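Local coordinates for protein fimbrial subunit type 1 (Actinomyces oris, PDB 3UXF) that serves as the major structural subunit of a cell-wall-attached fimbria on the bacterial surface, at residues F412-A415 with T419-I422; P160-N163 with K169-Y172; V241-I244 with V250-A253; T390-D395 with T440-Y445; Q116-G121 with A126-A131. All coordinates share one frame; numbering follows the deposited sequence.

From the N terminus, contact 5 comes first and closes a short loop between strands 114-119 and 125-128. Contact 2 follows and closes the 161-162/170-176 hairpin. Both reach one mixed sheet of the N-terminal domain. Contact 3 closes the 241-245/250-251 hairpin at the rim of a sheet nearer the middle of the chain. Contact 4 closes a long loop of 44 residues in the prealbumin-like domain, linking the end of strand 388-391 to the turn before strand 444-451. Contact 1 is nested inside it and brings strand 412-413 of one sheet against strand 419-426 of another. The remaining closures lie in series and none cross. Contacts 1 and 2 sit on opposite sides of the chain's centre.

Contact 1: F412-A415 with T419-I422; sequences FTTA and TVEI
Phe-412 holds CG anti to its carbonyl carbon (chi1 -60°), and this swings the ring across to Ile-422. Ile-422 has the same first torsion. Its CG2 branch therefore lies anti to the backbone N and comes over the aromatic face. The isoleucine lies roughly perpendicular to the phenylalanine side chain. CG2 of Ile-422 stands above the middle of the Phe-412 ring, 4.1 Å from the centroid and 12° off the normal, as a CH-pi contact. The other branch, Ile-422 CG1, touches Phe-412 CG at 3.8 Å. Ile-406, from a nearby loop, packs on both residues.

The two segments belong to different sheets of the prealbumin-like domain. Strand 412-413 pairs with strand 376-385, whereas strand 419-426 pairs with strand 344-362. The contact thus faces one sheet with the other, near the short loop that joins them. Val-420 touches both Phe-412 and Thr-414. Its CG2 lies 4.0 Å from Phe-412 CB and also meets the carbonyl O of Thr-413 at 3.4 Å. Its CG1 meets CG2 of Thr-414 at 4.0 Å. The hydroxyl of Thr-414 is used elsewhere, in bonds to the backbone of Tyr-372 and Ala-375.

Close to the loop the backbones meet in a single antiparallel bridge, the hydrogen-bonded pair Ala-415 and Thr-419. Ala-415 N gives to Thr-419 O at 2.9 Å, and Thr-419 N gives to Ala-415 O at 3.1 Å. Thr-414 CA adds a CA-H...O contact of 3.3 Å to Thr-419 O, so that oxygen meets two successive residues.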
# COMPACT_ATOMS: atom_id res chain seq x y z
N PHE A 412 -23.67 3.59 -28.07
CA PHE A 412 -22.68 2.90 -28.88
C PHE A 412 -23.40 2.34 -30.10
O PHE A 412 -24.39 1.63 -29.94
CB PHE A 412 -21.98 1.80 -28.04
CG PHE A 412 -21.31 2.36 -26.87
CD1 PHE A 412 -22.01 2.56 -25.69
CD2 PHE A 412 -20.01 2.85 -26.97
CE1 PHE A 412 -21.42 3.21 -24.59
CE2 PHE A 412 -19.40 3.48 -25.88
CZ PHE A 412 -20.10 3.66 -24.70
N THR A 413 -22.92 2.70 -31.30
CA THR A 413 -23.64 2.36 -32.52
C THR A 413 -22.83 1.40 -33.41
O THR A 413 -21.64 1.69 -33.70
CB THR A 413 -23.94 3.64 -33.34
OG1 THR A 413 -24.73 4.52 -32.53
CG2 THR A 413 -24.74 3.29 -34.61
N THR A 414 -23.45 0.29 -33.85
CA THR A 414 -22.74 -0.65 -34.71
C THR A 414 -22.49 -0.04 -36.10
O THR A 414 -23.34 0.69 -36.65
CB THR A 414 -23.47 -1.99 -34.88
OG1 THR A 414 -24.81 -1.80 -35.33
CG2 THR A 414 -23.45 -2.78 -33.53
N ALA A 415 -21.31 -0.35 -36.63
CA ALA A 415 -20.88 0.15 -37.94
C ALA A 415 -19.92 -0.84 -38.56
O ALA A 415 -19.51 -1.83 -37.94
CB ALA A 415 -20.19 1.48 -37.74
N THR A 419 -20.39 -4.10 -35.97
CA THR A 419 -19.71 -4.18 -34.66
C THR A 419 -19.55 -2.81 -34.04
O THR A 419 -19.61 -1.79 -34.71
CB THR A 419 -18.32 -4.80 -34.79
OG1 THR A 419 -17.50 -3.90 -35.56
CG2 THR A 419 -18.39 -6.15 -35.45
N VAL A 420 -19.33 -2.78 -32.73
CA VAL A 420 -18.94 -1.53 -32.09
C VAL A 420 -18.10 -1.88 -30.88
O VAL A 420 -18.34 -2.90 -30.23
CB VAL A 420 -20.14 -0.64 -31.68
CG1 VAL A 420 -21.04 -1.32 -30.65
CG2 VAL A 420 -19.67 0.73 -31.15
N GLU A 421 -17.09 -1.06 -30.61
CA GLU A 421 -16.30 -1.26 -29.39
C GLU A 421 -16.83 -0.39 -28.28
O GLU A 421 -17.20 0.78 -28.50
CB GLU A 421 -14.82 -0.93 -29.62
CG GLU A 421 -14.22 -1.82 -30.67
CD GLU A 421 -12.71 -1.72 -30.77
OE1 GLU A 421 -12.11 -0.79 -30.19
OE2 GLU A 421 -12.14 -2.62 -31.42
N ILE A 422 -16.89 -0.96 -27.08
CA ILE A 422 -17.28 -0.22 -25.89
C ILE A 422 -16.01 -0.15 -25.03
O ILE A 422 -15.59 -1.15 -24.41
CB ILE A 422 -18.43 -0.90 -25.16
CG1 ILE A 422 -19.64 -0.99 -26.11
CG2 ILE A 422 -18.77 -0.12 -23.90
CD1 ILE A 422 -20.81 -1.74 -25.53

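Contact 2: P160-N163 with K169-Y172; sequences PMTN and KWNY
Met-161 and Asn-171 form an antiparallel hydrogen-bonded pair, with Met-161 N to Asn-171 O at 3.0 Å and a return bond from Asn-171 N, and Thr-162 with Trp-170 is the next, non-hydrogen-bonded pair. A further bond runs from Asn-163 N to Lys-169 O at 3.0 Å.

Pro-160 is wedged between two aromatic side chains. Its CB lies above the centre of the Tyr-172 ring, 3.8 Å from the centroid, in a CH-pi contact. Its CG reaches CE1 of the same tyrosine and also CE3 of Trp-170, the latter at 3.4 Å. Pro-160 CB is close to the carbonyl O of Asn-171 as well, at 3.1 Å, so the fit is tight.

Thr-162 approaches Trp-170 from above. Its OG1, anti to the carbonyl carbon (chi1 -69°), sits over one face of the indole toward the rim, 3.2 Å from CZ3. The polar ends of both rings are taken up outside the hairpin: Trp-170 NE1 gives to Ser-35 O, and Tyr-172 OH bonds Asp-38 N.

A cis peptide precedes Pro-160. It marks the point where the chain leaves strand 155-159 of one sheet and enters strand 161-162 of the other. Strands 161-162 and 170-176 form a beta hairpin at the edge of a mixed sheet in the N-terminal pilin domain.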
# COMPACT_ATOMS: atom_id res chain seq x y z
N PRO A 160 24.22 -12.97 29.96
CA PRO A 160 23.09 -13.84 29.62
C PRO A 160 21.75 -13.22 30.00
O PRO A 160 21.69 -12.12 30.59
CB PRO A 160 23.34 -15.07 30.49
CG PRO A 160 23.97 -14.47 31.76
CD PRO A 160 24.81 -13.31 31.27
N MET A 161 20.68 -13.93 29.66
CA MET A 161 19.33 -13.67 30.11
C MET A 161 18.94 -14.87 30.93
O MET A 161 19.43 -15.96 30.66
CB MET A 161 18.36 -13.65 28.91
CG MET A 161 18.35 -12.35 28.17
SD MET A 161 17.11 -12.48 26.88
CE MET A 161 15.64 -12.58 27.88
N THR A 162 18.01 -14.68 31.86
CA THR A 162 17.43 -15.80 32.57
C THR A 162 16.37 -16.37 31.64
O THR A 162 15.50 -15.65 31.18
CB THR A 162 16.78 -15.36 33.89
OG1 THR A 162 17.80 -14.94 34.81
CG2 THR A 162 15.99 -16.50 34.51
N ASN A 163 16.48 -17.66 31.34
CA ASN A 163 15.54 -18.33 30.44
C ASN A 163 14.14 -18.45 31.05
O ASN A 163 13.94 -19.19 32.00
CB ASN A 163 16.07 -19.71 30.07
CG ASN A 163 15.29 -20.36 28.94
OD1 ASN A 163 14.16 -19.97 28.65
ND2 ASN A 163 15.88 -21.36 28.31
N LYS A 169 18.01 -21.67 34.43
CA LYS A 169 19.10 -21.53 33.48
C LYS A 169 19.40 -20.09 33.07
O LYS A 169 18.50 -19.30 32.82
CB LYS A 169 18.80 -22.33 32.21
CG LYS A 169 18.85 -23.83 32.38
CD LYS A 169 18.73 -24.52 31.03
CE LYS A 169 19.06 -26.00 31.13
NZ LYS A 169 20.30 -26.23 31.92
N TRP A 170 20.69 -19.79 32.97
CA TRP A 170 21.15 -18.54 32.40
C TRP A 170 21.40 -18.87 30.93
O TRP A 170 22.08 -19.85 30.62
CB TRP A 170 22.47 -18.10 33.04
CG TRP A 170 22.35 -17.33 34.32
CD1 TRP A 170 22.76 -17.74 35.55
CD2 TRP A 170 21.80 -16.02 34.50
NE1 TRP A 170 22.50 -16.77 36.49
CE2 TRP A 170 21.91 -15.70 35.86
CE3 TRP A 170 21.23 -15.08 33.63
CZ2 TRP A 170 21.46 -14.49 36.39
CZ3 TRP A 170 20.78 -13.89 34.15
CH2 TRP A 170 20.90 -13.60 35.52
N ASN A 171 20.84 -18.08 30.03
CA ASN A 171 21.03 -18.31 28.60
C ASN A 171 22.07 -17.35 28.05
O ASN A 171 21.85 -16.15 28.02
CB ASN A 171 19.71 -18.16 27.86
CG ASN A 171 19.87 -18.23 26.35
OD1 ASN A 171 20.82 -18.81 25.85
ND2 ASN A 171 18.94 -17.63 25.63
N TYR A 172 23.21 -17.89 27.63
CA TYR A 172 24.31 -17.07 27.14
C TYR A 172 24.30 -16.88 25.62
O TYR A 172 25.12 -16.16 25.07
CB TYR A 172 25.66 -17.65 27.57
CG TYR A 172 25.89 -17.63 29.07
CD1 TYR A 172 26.61 -16.60 29.66
CD2 TYR A 172 25.41 -18.64 29.88
CE1 TYR A 172 26.83 -16.58 31.02
CE2 TYR A 172 25.63 -18.62 31.25
CZ TYR A 172 26.34 -17.59 31.81
OH TYR A 172 26.56 -17.56 33.16

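Contact 3: V241-I244 with V250-A253; sequences VVKI and VTLA
Leu-252 points its side chain toward strand 241-245, to Val-242 and Ile-244. Its CD1 meets Val-242 CG1 at 4.0 Å, the two side chains lying at a slant. Its CD2 meets Ile-244 CD1 at 4.2 Å. All three pack on Leu-296 of strand 295-302. Helix 277-288 closes over this side, with Ala-286 on Ile-244 and Lys-282 on Leu-252.

Further out, Val-250 CG2 touches Ile-244 CB at 4.0 Å. Val-250 has CG1 anti to its carbonyl carbon (chi1 -65°), which places CG2 between the backbone N and the carbonyl carbon, facing the isoleucine. The two residues form an antiparallel hydrogen-bonded pair, bonded through both N-H groups. Beyond it, Leu-252 N gives to Val-242 O at 2.8 Å. Past that bond the strands part, and a water fills in: it accepts from Val-242 N at 2.9 Å and donates to Leu-252 O at 2.7 Å.

The other face of the hairpin carries Lys-243 and Thr-251, a non-hydrogen-bonded pair. The lysine chain runs extended past the threonine, with CE 3.6 Å from Thr-251 OG1. Its NZ ends in a salt bridge with Glu-249, in the turn.

The contact is thus two-sided. Val-242, Ile-244 and Leu-252 are buried, with Val-250 at the exposed margin of their face, while the outer face uses aliphatic lysine carbons and a charge pair. The water keeps the backbone linked where direct pairing has ended.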
# COMPACT_ATOMS: atom_id res chain seq x y z
N VAL A 241 -6.52 15.78 0.04
CA VAL A 241 -6.99 15.98 1.40
C VAL A 241 -6.01 15.21 2.27
O VAL A 241 -5.69 14.05 1.96
CB VAL A 241 -8.41 15.44 1.59
CG1 VAL A 241 -8.81 15.60 3.05
CG2 VAL A 241 -9.36 16.22 0.72
N VAL A 242 -5.50 15.85 3.32
CA VAL A 242 -4.52 15.25 4.20
C VAL A 242 -5.05 15.28 5.62
O VAL A 242 -5.48 16.33 6.10
CB VAL A 242 -3.17 15.99 4.17
CG1 VAL A 242 -2.14 15.27 5.06
CG2 VAL A 242 -2.67 16.08 2.71
N LYS A 243 -5.02 14.14 6.28
CA LYS A 243 -5.52 14.01 7.65
C LYS A 243 -4.55 13.28 8.53
O LYS A 243 -3.72 12.49 8.06
CB LYS A 243 -6.82 13.20 7.67
CG LYS A 243 -7.96 13.82 6.80
CD LYS A 243 -9.21 12.98 6.96
CE LYS A 243 -10.36 13.63 6.23
NZ LYS A 243 -11.61 12.86 6.50
N ILE A 244 -4.69 13.47 9.83
CA ILE A 244 -4.08 12.53 10.77
C ILE A 244 -5.24 11.70 11.28
O ILE A 244 -6.20 12.26 11.81
CB ILE A 244 -3.39 13.28 11.91
CG1 ILE A 244 -2.26 14.16 11.39
CG2 ILE A 244 -2.81 12.25 12.94
CD1 ILE A 244 -1.56 15.00 12.49
N VAL A 250 -8.05 14.57 12.52
CA VAL A 250 -8.10 15.97 12.14
C VAL A 250 -7.75 16.07 10.67
O VAL A 250 -7.07 15.21 10.12
CB VAL A 250 -7.14 16.85 12.93
CG1 VAL A 250 -7.53 16.88 14.41
CG2 VAL A 250 -5.69 16.40 12.76
N THR A 251 -8.20 17.15 10.06
CA THR A 251 -7.79 17.47 8.71
C THR A 251 -6.74 18.57 8.76
O THR A 251 -6.90 19.58 9.47
CB THR A 251 -9.01 17.91 7.91
OG1 THR A 251 -9.93 16.82 7.85
CG2 THR A 251 -8.65 18.34 6.48
N LEU A 252 -5.66 18.37 8.00
CA LEU A 252 -4.60 19.34 7.92
C LEU A 252 -4.85 20.34 6.79
O LEU A 252 -5.68 20.10 5.89
CB LEU A 252 -3.29 18.62 7.66
CG LEU A 252 -2.86 17.62 8.73
CD1 LEU A 252 -1.41 17.11 8.49
CD2 LEU A 252 -2.98 18.20 10.14
N ALA A 253 -4.15 21.47 6.86
CA ALA A 253 -4.39 22.57 5.93
C ALA A 253 -3.25 22.74 4.95
O ALA A 253 -2.08 22.75 5.34
CB ALA A 253 -4.59 23.88 6.72
O HOH W 1 -6.17 18.67 3.64

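Contact 4: T390-D395 with T440-Y445; sequences TLRDSD and TDEDYY. With CA (calcium ion), chain C.
The guanidinium of Arg-392 meets the carbonyl O of Glu-442 at its edge, with the oxygen only 10° out of the guanidinium plane. NH2 of Arg-392 is the donor, 2.9 Å from Glu-442 O, and lies in the carbonyl plane on a lone pair of that oxygen. The bond is fairly straight, at 164°. At the same edge, Arg-392 NH1 gives to a water at 2.8 Å. That water donates in turn to Glu-442 O and to Tyr-444 O. Direct and water-mediated bonds therefore converge on one carbonyl oxygen, which would fix the rotation of the arginine head. The arginine chain gets there by a bend at chi3 (-48°), after leaving the backbone with CG anti to N.

The carboxylate of Glu-442 takes no part: its OE2 remains 5.5 Å from Arg-392 NH2. The contact is made with the backbone of a turn. Residues Thr-440 to Asp-443 form a type I beta turn. Thr-440 OG1 accepts from Glu-442 N in an ST turn. Asp-443 OD2 accepts from Thr-440 N and has a second partner in Lys-436.

Just past the arginine, Asp-393 OD1 is met by Asp-395 N from above the carboxylate plane, in an Asx turn. Both oxygens of Asp-393 bind a calcium ion, Asp-393 OD2 at 2.4 Å, and Asp-395 O binds it at 2.4 Å. Thr-398, Thr-400 and Asp-402 complete the protein part of this site, a calcium-binding loop of the prealbumin-like domain that follows strand 388-391.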
# COMPACT_ATOMS: atom_id res chain seq x y z
N THR A 390 -32.45 -6.31 -13.60
CA THR A 390 -32.86 -5.04 -13.04
C THR A 390 -31.73 -4.02 -13.24
O THR A 390 -30.62 -4.17 -12.71
CB THR A 390 -33.12 -5.18 -11.55
OG1 THR A 390 -34.17 -6.14 -11.34
CG2 THR A 390 -33.52 -3.85 -10.94
N LEU A 391 -32.00 -2.96 -14.01
CA LEU A 391 -30.99 -1.94 -14.26
C LEU A 391 -30.76 -1.09 -13.03
O LEU A 391 -31.71 -0.73 -12.31
CB LEU A 391 -31.43 -1.03 -15.41
CG LEU A 391 -31.81 -1.75 -16.71
CD1 LEU A 391 -32.20 -0.70 -17.74
CD2 LEU A 391 -30.62 -2.59 -17.17
N ARG A 392 -29.50 -0.79 -12.76
CA ARG A 392 -29.12 0.10 -11.66
C ARG A 392 -28.93 1.52 -12.22
O ARG A 392 -28.33 1.73 -13.26
CB ARG A 392 -27.83 -0.47 -11.01
CG ARG A 392 -27.43 -0.02 -9.60
CD ARG A 392 -26.31 -0.97 -8.97
NE ARG A 392 -26.64 -2.40 -9.12
CZ ARG A 392 -25.76 -3.36 -9.45
NH1 ARG A 392 -24.48 -3.08 -9.65
NH2 ARG A 392 -26.18 -4.62 -9.61
N ASP A 393 -29.44 2.53 -11.51
CA ASP A 393 -29.33 3.90 -11.95
C ASP A 393 -27.90 4.40 -11.77
O ASP A 393 -27.36 4.37 -10.67
CB ASP A 393 -30.30 4.72 -11.08
CG ASP A 393 -30.31 6.20 -11.43
OD1 ASP A 393 -29.66 6.64 -12.40
OD2 ASP A 393 -31.02 6.94 -10.71
N SER A 394 -27.26 4.84 -12.84
CA SER A 394 -25.86 5.28 -12.76
C SER A 394 -25.68 6.59 -12.00
O SER A 394 -24.57 6.90 -11.56
CB SER A 394 -25.29 5.43 -14.17
OG SER A 394 -25.56 4.22 -14.90
N ASP A 395 -26.75 7.36 -11.85
CA ASP A 395 -26.70 8.62 -11.09
C ASP A 395 -27.92 8.74 -10.18
O ASP A 395 -28.94 9.31 -10.56
CB ASP A 395 -26.63 9.84 -12.01
CG ASP A 395 -26.63 11.15 -11.23
OD1 ASP A 395 -26.61 11.11 -9.98
OD2 ASP A 395 -26.66 12.22 -11.87
N THR A 440 -21.78 -12.50 -7.42
CA THR A 440 -23.19 -12.75 -7.29
C THR A 440 -23.92 -12.21 -8.51
O THR A 440 -23.31 -11.63 -9.42
CB THR A 440 -23.76 -12.03 -6.10
OG1 THR A 440 -23.86 -10.62 -6.37
CG2 THR A 440 -22.87 -12.23 -4.85
N ASP A 441 -25.23 -12.38 -8.50
CA ASP A 441 -26.01 -11.86 -9.63
C ASP A 441 -25.99 -10.34 -9.67
O ASP A 441 -26.44 -9.76 -10.66
CB ASP A 441 -27.46 -12.35 -9.56
CG ASP A 441 -27.61 -13.76 -9.99
OD1 ASP A 441 -26.76 -14.25 -10.78
OD2 ASP A 441 -28.60 -14.38 -9.53
N GLU A 442 -25.48 -9.68 -8.62
CA GLU A 442 -25.38 -8.23 -8.66
C GLU A 442 -24.15 -7.77 -9.47
O GLU A 442 -24.06 -6.59 -9.85
CB GLU A 442 -25.33 -7.62 -7.27
CG GLU A 442 -26.66 -7.81 -6.54
CD GLU A 442 -26.67 -7.12 -5.20
OE1 GLU A 442 -25.59 -6.95 -4.60
OE2 GLU A 442 -27.78 -6.76 -4.76
N ASP A 443 -23.24 -8.68 -9.77
CA ASP A 443 -21.93 -8.32 -10.37
C ASP A 443 -21.97 -8.45 -11.89
O ASP A 443 -21.23 -9.22 -12.49
CB ASP A 443 -20.84 -9.20 -9.79
CG ASP A 443 -20.63 -8.96 -8.31
OD1 ASP A 443 -20.52 -7.79 -7.89
OD2 ASP A 443 -20.62 -9.95 -7.54
N TYR A 444 -22.86 -7.67 -12.51
CA TYR A 444 -23.03 -7.69 -13.96
C TYR A 444 -23.08 -6.28 -14.55
O TYR A 444 -23.46 -5.31 -13.88
CB TYR A 444 -24.33 -8.40 -14.33
CG TYR A 444 -24.20 -9.89 -14.39
CD1 TYR A 444 -23.75 -10.51 -15.53
CD2 TYR A 444 -24.61 -10.68 -13.31
CE1 TYR A 444 -23.64 -11.87 -15.60
CE2 TYR A 444 -24.50 -12.07 -13.39
CZ TYR A 444 -24.04 -12.64 -14.54
OH TYR A 444 -23.94 -14.02 -14.65
N TYR A 445 -22.73 -6.20 -15.82
CA TYR A 445 -23.19 -5.10 -16.66
C TYR A 445 -24.35 -5.62 -17.52
O TYR A 445 -24.52 -6.82 -17.66
CB TYR A 445 -22.06 -4.67 -17.59
CG TYR A 445 -20.91 -4.06 -16.85
CD1 TYR A 445 -21.10 -2.93 -16.05
CD2 TYR A 445 -19.63 -4.58 -16.95
CE1 TYR A 445 -20.03 -2.35 -15.35
CE2 TYR A 445 -18.53 -4.01 -16.26
CZ TYR A 445 -18.75 -2.89 -15.46
OH TYR A 445 -17.70 -2.34 -14.74
CA CA C . -30.72 8.93 -12.10
O HOH W 2 -22.60 -4.23 -11.40

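Contact 5: Q116-G121 with A126-A131; sequences QKITTG and ASFTDA. With CA (calcium ion), chain D.
Two edge strands of facing sheets meet here, 114-119 from an antiparallel sheet and 125-128 from a mixed one, in the N-terminal pilin domain. Ile-118 does most of the touching. With CG1 anti to its carbonyl carbon (chi1 -80°), it sets CG1 over one face of the Phe-128 ring, toward the rim. This CH-pi contact measures 4.1 Å to the centroid, 24° off the normal. Ile-118 and Phe-128 run alongside each other, pointing opposite ways. The second branch, Ile-118 CG2, rests on Ala-126 CB at 3.7 Å, while the tip CD1 presses on Ser-127 O at 3.2 Å.

The strand axes come within 6.4 Å and run antiparallel, 146° apart, yet the backbones are not bonded to each other. Each strand pairs within its own sheet, Ile-118 with Phe-79 and Ala-126 with Val-47. The sheets are thus joined here by apolar side chains, as in a beta sandwich. Thr-120 CG2 adds a contact to Ala-126 CB at 4.1 Å. Thr-120 OG1 bonds the backbone of Val-74 and Val-77.

After strand 125-128 the chain reaches a calcium ion. Asp-130 binds it through OD1 at 2.5 Å and through O. Thr-133 and four waters complete the shell.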
# COMPACT_ATOMS: atom_id res chain seq x y z
N GLN A 116 30.42 -3.05 18.28
CA GLN A 116 30.60 -4.02 17.22
C GLN A 116 29.45 -3.88 16.25
O GLN A 116 28.36 -3.46 16.66
CB GLN A 116 30.59 -5.44 17.78
CG GLN A 116 31.89 -5.82 18.50
CD GLN A 116 33.10 -5.84 17.56
OE1 GLN A 116 33.01 -6.23 16.39
NE2 GLN A 116 34.23 -5.43 18.09
N LYS A 117 29.68 -4.22 14.99
CA LYS A 117 28.66 -4.15 13.96
C LYS A 117 28.61 -5.41 13.11
O LYS A 117 29.62 -6.09 12.93
CB LYS A 117 28.90 -2.95 13.03
CG LYS A 117 29.25 -1.65 13.71
CD LYS A 117 29.60 -0.59 12.68
CE LYS A 117 31.01 -0.79 12.14
NZ LYS A 117 31.04 -1.31 10.75
N ILE A 118 27.43 -5.69 12.57
CA ILE A 118 27.22 -6.82 11.67
C ILE A 118 26.10 -6.47 10.70
O ILE A 118 25.15 -5.79 11.07
CB ILE A 118 26.83 -8.09 12.43
CG1 ILE A 118 28.06 -8.75 13.04
CG2 ILE A 118 26.13 -9.06 11.50
CD1 ILE A 118 28.04 -10.25 12.94
N THR A 119 26.22 -6.95 9.47
CA THR A 119 25.19 -6.71 8.46
C THR A 119 24.51 -8.04 8.12
O THR A 119 25.18 -9.05 7.97
CB THR A 119 25.77 -6.08 7.19
OG1 THR A 119 26.32 -4.80 7.50
CG2 THR A 119 24.68 -5.92 6.14
N THR A 120 23.19 -8.03 8.02
CA THR A 120 22.48 -9.27 7.79
C THR A 120 22.68 -9.74 6.35
O THR A 120 22.87 -8.94 5.42
CB THR A 120 20.96 -9.10 8.00
OG1 THR A 120 20.46 -8.13 7.07
CG2 THR A 120 20.65 -8.63 9.43
N GLY A 121 22.61 -11.06 6.20
CA GLY A 121 22.64 -11.69 4.90
C GLY A 121 21.24 -12.14 4.53
O GLY A 121 20.26 -11.64 5.08
N ALA A 126 21.69 -11.09 12.14
CA ALA A 126 22.93 -10.43 12.51
C ALA A 126 23.48 -11.24 13.71
O ALA A 126 22.94 -11.17 14.82
CB ALA A 126 22.67 -9.01 12.92
N SER A 127 24.48 -12.07 13.43
CA SER A 127 24.93 -13.04 14.42
C SER A 127 26.19 -12.58 15.08
O SER A 127 27.27 -12.84 14.57
CB SER A 127 25.18 -14.40 13.77
OG SER A 127 23.94 -14.92 13.31
N PHE A 128 26.07 -11.92 16.22
CA PHE A 128 27.26 -11.47 16.93
C PHE A 128 27.89 -12.63 17.68
O PHE A 128 27.19 -13.38 18.36
CB PHE A 128 26.91 -10.34 17.91
CG PHE A 128 26.44 -9.09 17.23
CD1 PHE A 128 27.34 -8.12 16.88
CD2 PHE A 128 25.10 -8.94 16.88
CE1 PHE A 128 26.94 -6.97 16.22
CE2 PHE A 128 24.67 -7.79 16.21
CZ PHE A 128 25.59 -6.81 15.87
N THR A 129 29.20 -12.80 17.53
CA THR A 129 29.85 -14.02 17.99
C THR A 129 30.41 -13.84 19.38
O THR A 129 30.35 -12.75 19.95
CB THR A 129 31.08 -14.37 17.11
OG1 THR A 129 32.01 -13.28 17.19
CG2 THR A 129 30.64 -14.58 15.63
N ASP A 130 31.02 -14.90 19.88
CA ASP A 130 31.76 -14.84 21.15
C ASP A 130 32.93 -13.85 21.07
O ASP A 130 33.26 -13.19 22.06
CB ASP A 130 32.23 -16.25 21.49
CG ASP A 130 32.91 -16.35 22.85
OD1 ASP A 130 32.54 -15.61 23.79
OD2 ASP A 130 33.80 -17.20 22.99
N ALA A 131 33.55 -13.71 19.91
CA ALA A 131 34.61 -12.70 19.79
C ALA A 131 34.08 -11.28 19.93
O ALA A 131 34.81 -10.37 20.35
CB ALA A 131 35.41 -12.84 18.44
CA CA D . 33.36 -13.34 24.42
O HOH W 3 34.20 -13.32 26.71
O HOH W 4 31.56 -13.91 26.00
O HOH W 5 35.48 -14.39 23.92
O HOH W 6 34.71 -11.39 24.40